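PDB 2QMA: diaminobutyrate-pyruvate transaminase and L-2,4-diaminobutyrate decarboxylase, which probably binds pyridoxal 5'-phosphate and, through the C-terminal decarboxylase domain contained in this chain, acts as a carbon-carbon lyase on an amino acid. Local coordinates for residues F327-T330 and I331-A335; T109-M113 and P114-A118. One frame throughout, in Å; residues are numbered along the deposited sequence.

How the contacts relate
Contact 2 (109-118) leads from a loop into helix 113-125, and contact 1 (327-335) leads from the loop after strand 318-322 into strand 334-338; their centres lie about 9 Å apart. They touch directly: Tyr328 O and Leu112 N, 2.8 Å apart, probably share a hydrogen bond, and Gln329 OE1 rests 3.5 Å from Ala115 CB. Both lie near Lys325, the predicted pyridoxal phosphate attachment site, which carries no cofactor here. The side chain of Ile331 is about 8 Å from that of Lys325. The side chain of Pro111 is about 12 Å from that of Lys325. Thr109 OG1 hydrogen-bonds to Lys325 O, and both contacts also meet the second subunit.

Contact 1 (F327-T330 and I331-A335); sequences FYQT and ISCGA
Gln329 lays the root of its side chain against Cys333, with CB of Gln329 3.8 Å from CB of Cys333 and SG of Cys333 4.0 Å from CG of Gln329. The thiol reaches this aliphatic part because SG stands opposite the backbone N (chi1 -164°), while the bend of the glutamine at chi2 carries its amide away from the cysteine. There Gln329 NE2 donates to Phe327 O over 2.8 Å, with an N-H...O angle of 166°. The acceptor lies close to the amide plane, although the donor is tilted 34° from the carbonyl plane of Phe327; Thr383 OG1 pairs with OE1, so both ends of the amide are engaged.

Between these residues the chain turns through a cis peptide joining Ile331 to Ser332. Around it, Thr330 O lies 3.3 Å from Ser332 O, two acceptors brought close together, and 3.7 Å from Cys333 CB. Lys379 NZ hydrogen-bonds to both carbonyls, while Asn126 and Arg374 of the second subunit bond to Ile331 N and Ile331 O. The turn thus links the loop following the predicted cofactor lysine, Lys325, to strand 334-338 of the seven-stranded sheet, at the subunit interface. Shared by two neighbouring carbonyl oxygens, the ammonium group of Lys379 would be expected to offset their mutual repulsion.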
# COMPACT_ATOMS: atom_id res chain seq x y z
N PHE A 327 7.90 -12.17 9.60
CA PHE A 327 8.54 -11.14 10.46
C PHE A 327 7.55 -10.45 11.43
O PHE A 327 7.94 -9.57 12.22
CB PHE A 327 9.19 -10.05 9.63
CG PHE A 327 10.45 -10.45 8.88
CD1 PHE A 327 11.73 -10.12 9.37
CD2 PHE A 327 10.35 -11.06 7.62
CE1 PHE A 327 12.89 -10.43 8.63
CE2 PHE A 327 11.49 -11.38 6.89
CZ PHE A 327 12.77 -11.05 7.39
N TYR A 328 6.28 -10.83 11.36
CA TYR A 328 5.22 -10.36 12.28
C TYR A 328 4.86 -8.87 12.25
O TYR A 328 4.22 -8.36 13.18
CB TYR A 328 5.62 -10.72 13.71
CG TYR A 328 5.96 -12.18 13.87
CD1 TYR A 328 4.98 -13.17 13.74
CD2 TYR A 328 7.25 -12.57 14.26
CE1 TYR A 328 5.27 -14.52 13.94
CE2 TYR A 328 7.56 -13.95 14.48
CZ TYR A 328 6.56 -14.91 14.29
OH TYR A 328 6.83 -16.24 14.48
N GLN A 329 5.28 -8.17 11.19
CA GLN A 329 4.92 -6.77 11.04
C GLN A 329 3.45 -6.64 10.62
O GLN A 329 2.93 -7.52 9.93
CB GLN A 329 5.87 -6.08 10.02
CG GLN A 329 7.36 -6.28 10.40
CD GLN A 329 7.66 -5.85 11.85
OE1 GLN A 329 7.75 -4.66 12.15
NE2 GLN A 329 7.80 -6.82 12.76
N THR A 330 2.81 -5.53 10.97
CA THR A 330 1.46 -5.25 10.48
C THR A 330 1.43 -5.01 8.94
O THR A 330 2.37 -4.44 8.34
CB THR A 330 0.83 -4.03 11.18
OG1 THR A 330 1.75 -2.95 11.12
CG2 THR A 330 0.48 -4.31 12.68
N ILE A 331 0.35 -5.45 8.30
CA ILE A 331 0.15 -5.09 6.88
C ILE A 331 0.04 -3.58 6.70
O ILE A 331 -0.61 -2.95 7.52
CB ILE A 331 -1.13 -5.78 6.33
CG1 ILE A 331 -0.98 -7.31 6.42
CG2 ILE A 331 -1.46 -5.30 4.90
CD1 ILE A 331 -2.33 -7.99 6.67
N SER A 332 0.69 -2.93 5.70
CA SER A 332 1.67 -3.49 4.75
C SER A 332 3.08 -3.32 5.24
O SER A 332 3.42 -2.35 5.97
CB SER A 332 1.56 -2.71 3.43
OG SER A 332 1.45 -1.30 3.71
N CYS A 333 3.96 -4.23 4.84
CA CYS A 333 5.37 -4.08 5.17
C CYS A 333 6.06 -5.11 4.30
O CYS A 333 6.10 -6.29 4.65
CB CYS A 333 5.61 -4.33 6.66
SG CYS A 333 7.20 -3.74 7.29
N GLY A 334 6.56 -4.68 3.15
CA GLY A 334 7.36 -5.59 2.29
C GLY A 334 8.46 -4.79 1.61
O GLY A 334 8.47 -3.57 1.68
N ALA A 335 9.41 -5.45 0.97
CA ALA A 335 10.44 -4.69 0.20
C ALA A 335 10.86 -5.54 -0.97
O ALA A 335 10.66 -6.75 -0.98
CB ALA A 335 11.65 -4.41 1.04

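Contact 2 (T109-M113 and P114-A118); sequences TPPLM and PAVAA
This is a local contact at the N-terminal end of helix 113-125, where an extended, proline-rich loop following helix 80-92 turns into the first helical turn. Two backbone hydrogen bonds establish the turn: Val116 N donates to Leu112 O over 3.1 Å, and Ala117 N donates to Met113 O over 2.9 Å with an N-H...O angle of 170°. Ala118 N continues the i to i+4 pattern to Pro114 O.

Leu112 occupies the N-cap position, which places Pro114 at the second residue of the helix. A proline is readily accommodated in this first turn, where its lack of an N-H costs no helical hydrogen bond. Its ring packs against both preceding residues through CD: Pro114 CD is 3.3 Å from Met113 CB, a tight pair across the intervening peptide, and 3.9 Å from Leu112 CB. The leucine extends past the ring, bringing CD1 within 4.0 Å of Pro114 CG.

Pro111 meets the helix through its ring carbon CB, which lies 3.7 Å from Val116 CG2. This methyl is set opposite the valine carbonyl carbon, since CG1 takes the position across from the backbone N (chi1 179°), and it also rests 3.6 Å from Leu112 O. The side chain of Met113, a selenomethionine, bends at chi2 and chi3 and packs on Leu80 of the second subunit. Beyond the turn, Pro114 meets Thr383 and Asn386 of helix 377-386, while Val116 and Ala117 meet Met38 and Thr41 of the second subunit.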
# COMPACT_ATOMS: atom_id res chain seq x y z
N THR A 109 -0.41 -12.86 9.83
CA THR A 109 0.45 -12.89 11.00
C THR A 109 -0.12 -12.17 12.23
O THR A 109 -0.75 -11.08 12.11
CB THR A 109 1.89 -12.36 10.59
OG1 THR A 109 2.89 -12.95 11.42
CG2 THR A 109 2.01 -10.84 10.59
N PRO A 110 0.05 -12.78 13.41
CA PRO A 110 -0.28 -12.01 14.62
C PRO A 110 0.82 -10.92 14.78
O PRO A 110 2.02 -11.21 14.70
CB PRO A 110 -0.25 -13.08 15.73
CG PRO A 110 0.75 -14.14 15.24
CD PRO A 110 0.57 -14.13 13.71
N PRO A 111 0.39 -9.66 14.92
CA PRO A 111 1.31 -8.50 14.89
C PRO A 111 2.21 -8.37 16.13
O PRO A 111 1.77 -8.49 17.26
CB PRO A 111 0.37 -7.29 14.76
CG PRO A 111 -0.92 -7.76 15.34
CD PRO A 111 -1.02 -9.25 15.06
N LEU A 112 3.49 -8.13 15.86
CA LEU A 112 4.46 -7.88 16.87
C LEU A 112 4.18 -6.54 17.51
O LEU A 112 3.88 -5.56 16.85
CB LEU A 112 5.87 -7.88 16.27
CG LEU A 112 6.82 -9.07 16.53
CD1 LEU A 112 8.25 -8.64 16.22
CD2 LEU A 112 6.72 -9.72 17.93
N MSE A 113 4.33 -6.49 18.81
CA MSE A 113 4.09 -5.26 19.56
C MSE A 113 4.84 -4.04 19.01
O MSE A 113 4.26 -2.96 18.92
CB MSE A 113 4.42 -5.46 21.03
CG MSE A 113 3.79 -4.40 21.92
SE MSE A 113 1.89 -4.69 22.02
CE MSE A 113 1.92 -6.27 23.20
N PRO A 114 6.14 -4.19 18.69
CA PRO A 114 6.88 -3.07 18.10
C PRO A 114 6.33 -2.55 16.78
O PRO A 114 6.41 -1.35 16.53
CB PRO A 114 8.30 -3.63 17.91
CG PRO A 114 8.20 -5.08 18.08
CD PRO A 114 7.05 -5.32 18.99
N ALA A 115 5.78 -3.44 15.95
CA ALA A 115 5.05 -3.00 14.74
C ALA A 115 3.76 -2.24 15.09
O ALA A 115 3.49 -1.21 14.50
CB ALA A 115 4.77 -4.15 13.84
N VAL A 116 3.00 -2.71 16.08
CA VAL A 116 1.78 -2.00 16.50
C VAL A 116 2.11 -0.59 17.07
O VAL A 116 1.45 0.39 16.72
CB VAL A 116 0.91 -2.87 17.43
CG1 VAL A 116 -0.38 -2.12 17.91
CG2 VAL A 116 0.53 -4.15 16.74
N ALA A 117 3.12 -0.48 17.93
CA ALA A 117 3.54 0.83 18.47
C ALA A 117 3.97 1.70 17.29
O ALA A 117 3.59 2.86 17.23
CB ALA A 117 4.70 0.68 19.45
N ALA A 118 4.77 1.15 16.37
CA ALA A 118 5.24 1.90 15.20
C ALA A 118 4.07 2.50 14.40
O ALA A 118 4.14 3.65 13.94
CB ALA A 118 6.14 1.02 14.29